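Local coordinates for hypothetical membrane spanning protein (Vibrio fischeri, PDB 4RCK) that is of unknown function but carries a membrane-linked von Willebrand factor type A domain of the BatA type that binds a magnesium ion, at residues M22-L27 against V69-H74; A49-V54 against Q91-V96; D132-A137 against D182-T187; E141-A146 against L188-T193. All blocks are in the same frame, centred on the assembly; numbering follows the deposited sequence.

Contact 1: residues M22-L27 against V69-H74; sequences MLVVDL and VLFGDH
Phe71 lays its ring across the end of strand 22-26, beside which strand 69-71 runs parallel, the segment axes 20° apart. Between the strands, Val69 N donates to Leu23 O and Val25 N to Val69 O, then Phe71 N to Val25 O and Leu27 N to Phe71 O. From CB, a chi1 of 64° sets Phe71 CG between backbone N and carbonyl carbon, which swings the ring over the neighbouring strand. Phe71 CG lies 4.0 Å from Val25 O. Phe71 CD1 meets the methyl Val24 CG1 at 3.5 Å, the two side chains crossing at about a right angle. CE1 comes next to Asp26 N, and at the tip Phe71 CZ touches Asp26 CB at 3.6 Å. Asp26 CA sits over one face of the ring in a CH-pi contact, 3.8 Å from the Phe71 ring centroid. On the face that carries Val25 and Leu70, Leu70 CD1 packs on Leu27 CD1 at 3.7 Å, Leu27 following just after the strand. Asp26 itself is hydrogen-bonded through OD1 to Ser28 N and through OD2 to Ser131 OG of the second subunit. The chemistry implies an apolar, main-chain-bonded platform that holds a buried carboxylate next to the magnesium site of Ser28 and Ser30.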
loop_
_atom_site.group_PDB
_atom_site.type_symbol
_atom_site.label_atom_id
_atom_site.label_comp_id
_atom_site.label_asym_id
_atom_site.label_seq_id
_atom_site.Cartn_x
_atom_site.Cartn_y
_atom_site.Cartn_z
HETATM N N MSE A 22 -12.164 -3.729 0.133
HETATM C CA MSE A 22 -12.452 -4.813 -0.796
HETATM C C MSE A 22 -13.882 -4.726 -1.312
HETATM O O MSE A 22 -14.836 -4.777 -0.534
HETATM C CB MSE A 22 -12.224 -6.169 -0.129
HETATM C CG MSE A 22 -11.878 -7.283 -1.099
HETATM SE SE MSE A 22 -10.078 -7.070 -1.798
HETATM C CE MSE A 22 -9.188 -6.644 -0.118
ATOM N N LEU A 23 -14.024 -4.597 -2.626
ATOM C CA LEU A 23 -15.339 -4.562 -3.250
ATOM C C LEU A 23 -15.785 -5.970 -3.630
ATOM O O LEU A 23 -15.064 -6.696 -4.314
ATOM C CB LEU A 23 -15.329 -3.654 -4.480
ATOM C CG LEU A 23 -14.913 -2.199 -4.250
ATOM C CD1 LEU A 23 -14.944 -1.417 -5.555
ATOM C CD2 LEU A 23 -15.800 -1.539 -3.204
ATOM N N VAL A 24 -16.974 -6.351 -3.177
ATOM C CA VAL A 24 -17.526 -7.668 -3.475
ATOM C C VAL A 24 -18.834 -7.523 -4.246
ATOM O O VAL A 24 -19.812 -6.992 -3.722
ATOM C CB VAL A 24 -17.765 -8.482 -2.192
ATOM C CG1 VAL A 24 -18.214 -9.890 -2.535
ATOM C CG2 VAL A 24 -16.504 -8.519 -1.349
ATOM N N VAL A 25 -18.849 -8.003 -5.486
ATOM C CA VAL A 25 -19.963 -7.738 -6.389
ATOM C C VAL A 25 -20.660 -8.997 -6.917
ATOM O O VAL A 25 -20.019 -9.944 -7.371
ATOM C CB VAL A 25 -19.494 -6.881 -7.587
ATOM C CG1 VAL A 25 -20.523 -6.897 -8.708
ATOM C CG2 VAL A 25 -19.220 -5.454 -7.135
ATOM N N ASP A 26 -21.988 -8.976 -6.840
ATOM C CA ASP A 26 -22.857 -10.041 -7.330
ATOM C C ASP A 26 -22.910 -10.073 -8.855
ATOM O O ASP A 26 -23.273 -9.080 -9.486
ATOM C CB ASP A 26 -24.266 -9.843 -6.760
ATOM C CG ASP A 26 -25.142 -11.075 -6.891
ATOM O OD1 ASP A 26 -25.008 -11.825 -7.879
ATOM O OD2 ASP A 26 -25.982 -11.285 -5.992
ATOM N N LEU A 27 -22.568 -11.216 -9.444
ATOM C CA LEU A 27 -22.612 -11.361 -10.898
ATOM C C LEU A 27 -23.629 -12.414 -11.349
ATOM O O LEU A 27 -23.639 -12.817 -12.517
ATOM C CB LEU A 27 -21.229 -11.719 -11.447
ATOM C CG LEU A 27 -20.230 -10.578 -11.654
ATOM C CD1 LEU A 27 -19.057 -11.053 -12.500
ATOM C CD2 LEU A 27 -20.897 -9.366 -12.292
ATOM N N VAL A 69 -13.752 -8.507 -5.739
ATOM C CA VAL A 69 -14.221 -9.886 -5.661
ATOM C C VAL A 69 -15.576 -10.010 -6.351
ATOM O O VAL A 69 -16.491 -9.237 -6.079
ATOM C CB VAL A 69 -14.347 -10.375 -4.202
ATOM C CG1 VAL A 69 -14.787 -11.830 -4.165
ATOM C CG2 VAL A 69 -13.032 -10.193 -3.463
ATOM N N LEU A 70 -15.695 -10.975 -7.256
ATOM C CA LEU A 70 -16.950 -11.224 -7.954
ATOM C C LEU A 70 -17.512 -12.564 -7.501
ATOM O O LEU A 70 -16.751 -13.517 -7.313
ATOM C CB LEU A 70 -16.735 -11.224 -9.468
ATOM C CG LEU A 70 -15.980 -10.028 -10.051
ATOM C CD1 LEU A 70 -15.555 -10.300 -11.489
ATOM C CD2 LEU A 70 -16.832 -8.771 -9.975
ATOM N N PHE A 71 -18.824 -12.658 -7.309
ATOM C CA PHE A 71 -19.372 -13.954 -6.925
ATOM C C PHE A 71 -20.642 -14.364 -7.665
ATOM O O PHE A 71 -21.305 -13.564 -8.332
ATOM C CB PHE A 71 -19.617 -14.016 -5.406
ATOM C CG PHE A 71 -20.648 -13.046 -4.895
ATOM C CD1 PHE A 71 -20.323 -11.719 -4.678
ATOM C CD2 PHE A 71 -21.928 -13.473 -4.583
ATOM C CE1 PHE A 71 -21.262 -10.830 -4.188
ATOM C CE2 PHE A 71 -22.871 -12.592 -4.095
ATOM C CZ PHE A 71 -22.540 -11.266 -3.897
ATOM N N GLY A 72 -20.927 -15.656 -7.549
ATOM C CA GLY A 72 -22.058 -16.310 -8.174
ATOM C C GLY A 72 -22.084 -17.708 -7.582
ATOM O O GLY A 72 -22.040 -17.854 -6.359
ATOM N N ASP A 73 -22.155 -18.730 -8.433
ATOM C CA ASP A 73 -22.073 -20.115 -7.969
ATOM C C ASP A 73 -20.817 -20.298 -7.130
ATOM O O ASP A 73 -20.848 -20.912 -6.065
ATOM C CB ASP A 73 -22.068 -21.093 -9.149
ATOM C CG ASP A 73 -23.429 -21.233 -9.800
ATOM O OD1 ASP A 73 -24.366 -20.530 -9.380
ATOM O OD2 ASP A 73 -23.558 -22.031 -10.754
ATOM N N HIS A 74 -19.712 -19.754 -7.628
ATOM C CA HIS A 74 -18.464 -19.709 -6.883
ATOM C C HIS A 74 -17.992 -18.264 -6.786
ATOM O O HIS A 74 -18.421 -17.412 -7.564
ATOM C CB HIS A 74 -17.398 -20.580 -7.548
ATOM C CG HIS A 74 -17.017 -20.123 -8.922
ATOM N ND1 HIS A 74 -17.840 -20.286 -10.016
ATOM C CD2 HIS A 74 -15.900 -19.510 -9.381
ATOM C CE1 HIS A 74 -17.247 -19.792 -11.088
ATOM N NE2 HIS A 74 -16.068 -19.316 -10.730
#

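Contact 2: residues A49-V54 against Q91-V96; sequences AVKQVV and QLDRTV
Two flat peptide carbonyls, those of Thr95 and Asp93, receive the ammonium group of Lys51 in different ways. The amine approaches the Thr95 carbonyl in its own plane, Lys51 NZ to Thr95 O 2.7 Å with a C=O...N angle of 157°. It meets the Asp93 carbonyl from above the plane, 42° out of it, although Lys51 NZ to Asp93 O is again 2.7 Å. The aspartate carboxylate lies farther off, with Asp93 OD1 5.0 Å from Lys51 NZ, so the main chain rather than the side chain takes the bond. Lys51 gets there by pointing CG anti to its carbonyl carbon (chi1 -75°) and staying extended from there to NZ. On the way the lysine passes the Leu92 carbonyl, 3.5 Å from Lys51 CE to Leu92 O, an oxygen that also accepts from Thr95 N. Asp93 is the last residue of helix 85-93, so a lysine of one helix closes the carboxyl end of another, where the helix dipole would be expected to favour a positive charge. In this alpha-beta-alpha sandwich helix 46-60 and the loop that follows helix 85-93 both meet the same side of the sheet, Val54 touching Leu23 and Thr95 touching Leu70. Deeper in, the Leu92 side chain runs at about a right angle to that of Val54, Leu92 CD2 4.0 Å from Val54 CG1. Tyr212 of the second subunit packs on Val53 and Val54.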
loop_
_atom_site.group_PDB
_atom_site.type_symbol
_atom_site.label_atom_id
_atom_site.label_comp_id
_atom_site.label_asym_id
_atom_site.label_seq_id
_atom_site.Cartn_x
_atom_site.Cartn_y
_atom_site.Cartn_z
ATOM N N ALA A 49 -25.910 -0.410 -14.104
ATOM C CA ALA A 49 -26.022 0.632 -13.091
ATOM C C ALA A 49 -24.885 0.522 -12.084
ATOM O O ALA A 49 -24.301 1.526 -11.675
ATOM C CB ALA A 49 -27.365 0.548 -12.387
ATOM N N VAL A 50 -24.573 -0.710 -11.698
ATOM C CA VAL A 50 -23.492 -0.980 -10.758
ATOM C C VAL A 50 -22.143 -0.554 -11.320
ATOM O O VAL A 50 -21.372 0.125 -10.639
ATOM C CB VAL A 50 -23.440 -2.469 -10.390
ATOM C CG1 VAL A 50 -22.161 -2.789 -9.631
ATOM C CG2 VAL A 50 -24.668 -2.845 -9.582
ATOM N N LYS A 51 -21.866 -0.957 -12.557
ATOM C CA LYS A 51 -20.642 -0.555 -13.242
ATOM C C LYS A 51 -20.462 0.953 -13.188
ATOM O O LYS A 51 -19.384 1.442 -12.874
ATOM C CB LYS A 51 -20.653 -1.018 -14.698
ATOM C CG LYS A 51 -20.411 -2.499 -14.891
ATOM C CD LYS A 51 -20.357 -2.848 -16.365
ATOM C CE LYS A 51 -20.086 -4.327 -16.572
ATOM N NZ LYS A 51 -19.930 -4.663 -18.013
ATOM N N GLN A 52 -21.535 1.679 -13.481
ATOM C CA GLN A 52 -21.517 3.135 -13.442
ATOM C C GLN A 52 -21.166 3.665 -12.055
ATOM O O GLN A 52 -20.117 4.280 -11.863
ATOM C CB GLN A 52 -22.874 3.691 -13.874
ATOM C CG GLN A 52 -22.910 5.201 -13.996
ATOM C CD GLN A 52 -22.262 5.690 -15.273
ATOM O OE1 GLN A 52 -22.487 5.132 -16.346
ATOM N NE2 GLN A 52 -21.446 6.732 -15.164
ATOM N N VAL A 53 -22.051 3.415 -11.095
ATOM C CA VAL A 53 -21.927 3.953 -9.741
ATOM C C VAL A 53 -20.615 3.573 -9.050
ATOM O O VAL A 53 -19.929 4.435 -8.498
ATOM C CB VAL A 53 -23.110 3.494 -8.860
ATOM C CG1 VAL A 53 -22.784 3.650 -7.383
ATOM C CG2 VAL A 53 -24.369 4.271 -9.221
ATOM N N VAL A 54 -20.266 2.289 -9.085
ATOM C CA VAL A 54 -19.061 1.808 -8.411
ATOM C C VAL A 54 -17.796 2.382 -9.052
ATOM O O VAL A 54 -16.845 2.721 -8.352
ATOM C CB VAL A 54 -18.994 0.265 -8.415
ATOM C CG1 VAL A 54 -17.701 -0.225 -7.781
ATOM C CG2 VAL A 54 -20.191 -0.314 -7.679
ATOM N N GLN A 91 -11.372 -3.517 -15.159
ATOM C CA GLN A 91 -11.659 -4.932 -14.958
ATOM C C GLN A 91 -13.089 -5.132 -14.478
ATOM O O GLN A 91 -13.627 -6.230 -14.557
ATOM C CB GLN A 91 -10.675 -5.552 -13.965
ATOM C CG GLN A 91 -9.266 -5.706 -14.516
ATOM C CD GLN A 91 -8.336 -6.421 -13.557
ATOM O OE1 GLN A 91 -8.779 -7.130 -12.655
ATOM N NE2 GLN A 91 -7.035 -6.232 -13.748
ATOM N N LEU A 92 -13.699 -4.062 -13.978
ATOM C CA LEU A 92 -15.120 -4.069 -13.673
ATOM C C LEU A 92 -15.917 -3.850 -14.952
ATOM O O LEU A 92 -16.909 -4.533 -15.204
ATOM C CB LEU A 92 -15.468 -2.991 -12.646
ATOM C CG LEU A 92 -16.944 -2.941 -12.249
ATOM C CD1 LEU A 92 -17.334 -4.203 -11.494
ATOM C CD2 LEU A 92 -17.249 -1.698 -11.427
ATOM N N ASP A 93 -15.460 -2.892 -15.754
ATOM C CA ASP A 93 -16.119 -2.518 -17.000
ATOM C C ASP A 93 -16.349 -3.707 -17.927
ATOM O O ASP A 93 -17.407 -3.832 -18.542
ATOM C CB ASP A 93 -15.294 -1.458 -17.730
ATOM C CG ASP A 93 -16.116 -0.253 -18.131
ATOM O OD1 ASP A 93 -17.357 -0.375 -18.207
ATOM O OD2 ASP A 93 -15.520 0.817 -18.373
ATOM N N ARG A 94 -15.354 -4.580 -18.017
ATOM C CA ARG A 94 -15.382 -5.673 -18.981
ATOM C C ARG A 94 -16.074 -6.929 -18.453
ATOM O O ARG A 94 -16.221 -7.910 -19.183
ATOM C CB ARG A 94 -13.956 -6.013 -19.424
ATOM C CG ARG A 94 -13.009 -6.356 -18.285
ATOM C CD ARG A 94 -11.654 -6.809 -18.811
ATOM N NE ARG A 94 -10.820 -5.694 -19.251
ATOM C CZ ARG A 94 -9.605 -5.440 -18.775
ATOM N NH1 ARG A 94 -9.080 -6.225 -17.845
ATOM N NH2 ARG A 94 -8.911 -4.407 -19.232
ATOM N N THR A 95 -16.499 -6.902 -17.192
ATOM C CA THR A 95 -17.231 -8.028 -16.620
ATOM C C THR A 95 -18.549 -8.245 -17.349
ATOM O O THR A 95 -19.256 -7.288 -17.665
ATOM C CB THR A 95 -17.528 -7.828 -15.121
ATOM O OG1 THR A 95 -18.225 -6.590 -14.930
ATOM C CG2 THR A 95 -16.245 -7.813 -14.316
ATOM N N VAL A 96 -18.876 -9.504 -17.623
ATOM C CA VAL A 96 -20.141 -9.832 -18.264
ATOM C C VAL A 96 -20.947 -10.784 -17.388
ATOM O O VAL A 96 -20.419 -11.381 -16.451
ATOM C CB VAL A 96 -19.935 -10.467 -19.653
ATOM C CG1 VAL A 96 -20.992 -9.966 -20.626
ATOM C CG2 VAL A 96 -18.535 -10.181 -20.176
#

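Contact 3: residues D132-A137 against D182-T187; sequences DGANTA and DLDEDT
Gly133 and Ala134 run past Leu183 and Asp184 in close register, with CA-CA distances of 4.3 Å for Gly133 to Leu183 and 4.6 Å for Ala134 to Asp184. Leu183 folds its side chain back over the main chain of Asp132. Its CG stands anti to the backbone N (chi1 -173°), and with CB already beside the carbonyl, Leu183 CD1 comes to 3.5 Å from Asp132 O. Farther along, Ala134 CB abuts Asp184 CB at 3.6 Å. That methylene carries a carboxylate with a second task. Asp184 is the N-cap of helix 185-195, its OD1 accepting from Thr187 N at 3.2 Å and its OD2 from Thr187 OG1 at 2.9 Å. Both donors stand well above the carboxylate plane, 62° and 54° out of it, so the two bonds grip the group and fix its rotation. Asp182 comes alongside the loop, its OD2 3.8 Å from Gly133 CA and near the Thr136 methyl. The carboxylate of Asp132 finds its partners in the second subunit, where Ser30 OG bonds to OD2 and Arg46 makes a salt bridge with the same oxygen. Its side chain lies about 3 Å from a magnesium ion, consistent with Asp132 being the aspartate of a metal-ion-dependent adhesion site, as found in many von Willebrand A domains, with the serines given by the second subunit.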
loop_
_atom_site.group_PDB
_atom_site.type_symbol
_atom_site.label_atom_id
_atom_site.label_comp_id
_atom_site.label_asym_id
_atom_site.label_seq_id
_atom_site.Cartn_x
_atom_site.Cartn_y
_atom_site.Cartn_z
ATOM N N ASP A 132 29.131 7.135 5.950
ATOM C CA ASP A 132 30.501 7.428 5.546
ATOM C C ASP A 132 31.430 7.003 6.665
ATOM O O ASP A 132 32.651 6.918 6.494
ATOM C CB ASP A 132 30.674 8.922 5.213
ATOM C CG ASP A 132 30.230 9.847 6.353
ATOM O OD1 ASP A 132 30.066 9.353 7.490
ATOM O OD2 ASP A 132 30.067 11.069 6.109
ATOM N N GLY A 133 30.823 6.716 7.811
ATOM C CA GLY A 133 31.577 6.623 9.037
ATOM C C GLY A 133 31.344 5.373 9.846
ATOM O O GLY A 133 30.375 4.635 9.645
ATOM N N ALA A 134 32.269 5.131 10.764
ATOM C CA ALA A 134 32.095 4.087 11.749
ATOM C C ALA A 134 31.061 4.556 12.751
ATOM O O ALA A 134 30.765 5.751 12.840
ATOM C CB ALA A 134 33.410 3.764 12.436
ATOM N N ASN A 135 30.506 3.612 13.496
ATOM C CA ASN A 135 29.571 3.941 14.556
ATOM C C ASN A 135 30.328 4.486 15.766
ATOM O O ASN A 135 30.589 3.760 16.725
ATOM C CB ASN A 135 28.742 2.708 14.921
ATOM C CG ASN A 135 27.859 2.930 16.128
ATOM O OD1 ASN A 135 26.870 3.656 16.062
ATOM N ND2 ASN A 135 28.215 2.303 17.242
ATOM N N THR A 136 30.691 5.767 15.702
ATOM C CA THR A 136 31.536 6.384 16.723
ATOM C C THR A 136 30.808 6.542 18.060
ATOM O O THR A 136 31.355 6.211 19.111
ATOM C CB THR A 136 32.055 7.774 16.270
ATOM O OG1 THR A 136 31.023 8.752 16.429
ATOM C CG2 THR A 136 32.499 7.743 14.811
ATOM N N ALA A 137 29.574 7.033 18.014
ATOM C CA ALA A 137 28.813 7.318 19.228
ATOM C C ALA A 137 27.380 6.812 19.155
ATOM O O ALA A 137 26.706 7.007 18.164
ATOM C CB ALA A 137 28.812 8.803 19.499
ATOM N N ASP A 182 37.552 6.854 7.890
ATOM C CA ASP A 182 36.657 6.522 8.985
ATOM C C ASP A 182 35.764 5.328 8.666
ATOM O O ASP A 182 35.481 4.516 9.551
ATOM C CB ASP A 182 35.797 7.738 9.334
ATOM C CG ASP A 182 35.468 7.814 10.808
ATOM O OD1 ASP A 182 36.337 7.450 11.627
ATOM O OD2 ASP A 182 34.343 8.240 11.146
ATOM N N LEU A 183 35.336 5.233 7.406
ATOM C CA LEU A 183 34.393 4.211 6.950
ATOM C C LEU A 183 34.675 2.807 7.486
ATOM O O LEU A 183 35.669 2.182 7.132
ATOM C CB LEU A 183 34.367 4.168 5.417
ATOM C CG LEU A 183 33.305 3.261 4.790
ATOM C CD1 LEU A 183 31.920 3.858 4.996
ATOM C CD2 LEU A 183 33.579 3.014 3.314
ATOM N N ASP A 184 33.782 2.330 8.351
ATOM C CA ASP A 184 33.854 0.972 8.876
ATOM C C ASP A 184 33.124 0.020 7.944
ATOM O O ASP A 184 31.892 -0.038 7.942
ATOM C CB ASP A 184 33.254 0.904 10.283
ATOM C CG ASP A 184 33.654 -0.351 11.030
ATOM O OD1 ASP A 184 34.155 -1.298 10.392
ATOM O OD2 ASP A 184 33.455 -0.392 12.262
ATOM N N GLU A 185 33.887 -0.728 7.154
ATOM C CA GLU A 185 33.297 -1.599 6.150
ATOM C C GLU A 185 32.935 -2.973 6.707
ATOM O O GLU A 185 31.886 -3.524 6.372
ATOM C CB GLU A 185 34.239 -1.750 4.953
ATOM C CG GLU A 185 34.393 -0.479 4.128
ATOM C CD GLU A 185 35.025 -0.727 2.773
ATOM O OE1 GLU A 185 34.287 -1.059 1.822
ATOM O OE2 GLU A 185 36.261 -0.594 2.661
ATOM N N ASP A 186 33.785 -3.524 7.567
ATOM C CA ASP A 186 33.537 -4.871 8.075
ATOM C C ASP A 186 32.468 -4.894 9.170
ATOM O O ASP A 186 31.927 -5.952 9.477
ATOM C CB ASP A 186 34.830 -5.515 8.583
ATOM C CG ASP A 186 35.519 -4.688 9.645
ATOM O OD1 ASP A 186 35.641 -3.460 9.455
ATOM O OD2 ASP A 186 35.942 -5.265 10.669
ATOM N N THR A 187 32.155 -3.741 9.755
ATOM C CA THR A 187 30.979 -3.651 10.618
ATOM C C THR A 187 29.745 -3.609 9.727
ATOM O O THR A 187 28.785 -4.351 9.937
ATOM C CB THR A 187 31.007 -2.411 11.543
ATOM O OG1 THR A 187 31.730 -2.721 12.740
ATOM C CG2 THR A 187 29.592 -1.985 11.924
#

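Contact 4: residues E141-A146 against L188-T193; sequences EPLEAA and LTKIAT
Leu143 and Ile191 cross obliquely between two helices that run nearly side by side, the axes of segments 142-146 and 188-193 being 9.4 Å apart and 12° from parallel. Ile191 spreads its branches over three partners. A chi1 of -64° puts CG1 anti to the carbonyl carbon, and with chi2 near 180° the extended arm ends in CD1, Ile191 CD1 reaching Pro142 CB at 4.0 Å. Its other branch rests against the methyl of Ala146, 3.9 Å from Ile191 CG2 to Ala146 CB. Between these two touches, Leu143 CD2 comes within 4.0 Å of Ile191 CG1. Leu143 lies at a slant across Lys190 as well, and here both of its methyls are in use. Leu143 CD2 packs on Lys190 CB at 3.7 Å, while Leu143 CD1 lies at the same distance, 3.7 Å, from Lys190 CD. The aliphatic part of the lysine therefore lines the exposed edge of the contact, the chain bending at chi3, about the CG-CD bond, where CD meets the leucine, whereas Ile191, Pro142 and Ala146 are buried. No hydrogen bond joins the segments, and the two bury only 204 Å² between them. Leu143 and Ala146 also touch Met194, extending the seam along helix 185-195. Ile191 meets Ile156 and Thr158 of strand 154-161, so helix 185-195 lies on that strand, with helix 142-151 beside it, and Leu110 of helix 106-118 in the second subunit packs on Ile191.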
loop_
_atom_site.group_PDB
_atom_site.type_symbol
_atom_site.label_atom_id
_atom_site.label_comp_id
_atom_site.label_asym_id
_atom_site.label_seq_id
_atom_site.Cartn_x
_atom_site.Cartn_y
_atom_site.Cartn_z
ATOM N N GLU A 141 24.703 -0.640 20.170
ATOM C CA GLU A 141 25.766 -1.098 19.282
ATOM C C GLU A 141 25.193 -1.568 17.948
ATOM O O GLU A 141 24.057 -2.037 17.893
ATOM C CB GLU A 141 26.572 -2.220 19.944
ATOM C CG GLU A 141 27.483 -1.740 21.057
ATOM C CD GLU A 141 28.409 -0.629 20.601
ATOM O OE1 GLU A 141 29.128 -0.824 19.598
ATOM O OE2 GLU A 141 28.411 0.442 21.241
ATOM N N PRO A 142 25.979 -1.435 16.864
ATOM C CA PRO A 142 25.537 -1.797 15.511
ATOM C C PRO A 142 25.062 -3.241 15.377
ATOM O O PRO A 142 24.010 -3.487 14.786
ATOM C CB PRO A 142 26.794 -1.575 14.664
ATOM C CG PRO A 142 27.579 -0.574 15.412
ATOM C CD PRO A 142 27.336 -0.864 16.860
ATOM N N LEU A 143 25.836 -4.179 15.915
ATOM C CA LEU A 143 25.545 -5.598 15.747
ATOM C C LEU A 143 24.457 -6.061 16.691
ATOM O O LEU A 143 23.803 -7.071 16.453
ATOM C CB LEU A 143 26.804 -6.430 15.960
ATOM C CG LEU A 143 27.873 -6.167 14.906
ATOM C CD1 LEU A 143 29.073 -7.067 15.128
ATOM C CD2 LEU A 143 27.292 -6.363 13.514
ATOM N N GLU A 144 24.273 -5.329 17.778
ATOM C CA GLU A 144 23.103 -5.562 18.592
ATOM C C GLU A 144 21.902 -5.144 17.761
ATOM O O GLU A 144 21.006 -5.945 17.514
ATOM C CB GLU A 144 23.165 -4.787 19.896
ATOM C CG GLU A 144 24.436 -4.989 20.681
ATOM C CD GLU A 144 24.367 -4.273 22.000
ATOM O OE1 GLU A 144 25.427 -3.926 22.560
ATOM O OE2 GLU A 144 23.231 -4.055 22.466
ATOM N N ALA A 145 21.919 -3.894 17.301
ATOM C CA ALA A 145 20.845 -3.338 16.480
ATOM C C ALA A 145 20.554 -4.188 15.249
ATOM O O ALA A 145 19.407 -4.294 14.817
ATOM C CB ALA A 145 21.185 -1.921 16.063
ATOM N N ALA A 146 21.599 -4.780 14.683
ATOM C CA ALA A 146 21.443 -5.669 13.539
ATOM C C ALA A 146 20.713 -6.951 13.931
ATOM O O ALA A 146 19.870 -7.451 13.180
ATOM C CB ALA A 146 22.803 -5.997 12.934
ATOM N N LEU A 188 29.791 -2.736 8.725
ATOM C CA LEU A 188 28.713 -2.600 7.754
ATOM C C LEU A 188 28.453 -3.909 7.015
ATOM O O LEU A 188 27.309 -4.238 6.701
ATOM C CB LEU A 188 29.042 -1.489 6.756
ATOM C CG LEU A 188 28.357 -0.138 6.968
ATOM C CD1 LEU A 188 28.312 0.228 8.440
ATOM C CD2 LEU A 188 29.068 0.946 6.175
ATOM N N THR A 189 29.520 -4.653 6.741
ATOM C CA THR A 189 29.398 -5.953 6.092
ATOM C C THR A 189 28.711 -6.951 7.017
ATOM O O THR A 189 27.789 -7.655 6.604
ATOM C CB THR A 189 30.770 -6.509 5.668
ATOM O OG1 THR A 189 31.371 -5.626 4.711
ATOM C CG2 THR A 189 30.620 -7.890 5.049
ATOM N N LYS A 190 29.167 -7.004 8.268
ATOM C CA LYS A 190 28.577 -7.887 9.275
ATOM C C LYS A 190 27.077 -7.666 9.404
ATOM O O LYS A 190 26.309 -8.622 9.470
ATOM C CB LYS A 190 29.236 -7.677 10.640
ATOM C CG LYS A 190 30.573 -8.373 10.832
ATOM C CD LYS A 190 31.167 -7.998 12.181
ATOM C CE LYS A 190 32.686 -7.993 12.149
ATOM N NZ LYS A 190 33.248 -7.210 13.287
ATOM N N ILE A 191 26.673 -6.399 9.444
ATOM C CA ILE A 191 25.267 -6.034 9.575
ATOM C C ILE A 191 24.425 -6.629 8.450
ATOM O O ILE A 191 23.433 -7.314 8.700
ATOM C CB ILE A 191 25.079 -4.505 9.582
ATOM C CG1 ILE A 191 25.750 -3.890 10.812
ATOM C CG2 ILE A 191 23.603 -4.149 9.551
ATOM C CD1 ILE A 191 25.628 -2.382 10.885
ATOM N N ALA A 192 24.835 -6.365 7.215
ATOM C CA ALA A 192 24.128 -6.869 6.044
ATOM C C ALA A 192 24.106 -8.394 6.022
ATOM O O ALA A 192 23.061 -9.006 5.801
ATOM C CB ALA A 192 24.763 -6.332 4.774
ATOM N N THR A 193 25.267 -8.998 6.260
ATOM C CA THR A 193 25.401 -10.451 6.265
ATOM C C THR A 193 24.546 -11.099 7.350
ATOM O O THR A 193 23.840 -12.076 7.093
ATOM C CB THR A 193 26.874 -10.873 6.461
ATOM O OG1 THR A 193 27.582 -10.714 5.225
ATOM C CG2 THR A 193 26.969 -12.325 6.906
#

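The four contacts form two pairs at opposite ends of an elongated chain. Contacts 1 and 2, with centres 12 Å apart, touch through Leu23 and Val54 and alternate along the sequence. Contacts 3 and 4, 11 Å apart between centres, share helix 185-195 and alternate likewise. The pairs follow one another in series, and contacts 1 and 3 are about 56 Å apart between centres, although all lie in one von Willebrand factor type A range. Strand 19-26 pairs in parallel with a strand of the second subunit, and Asp132 meets Ser30 of that subunit. This is consistent with a domain-swapped dimer, each metal site being completed by two chains.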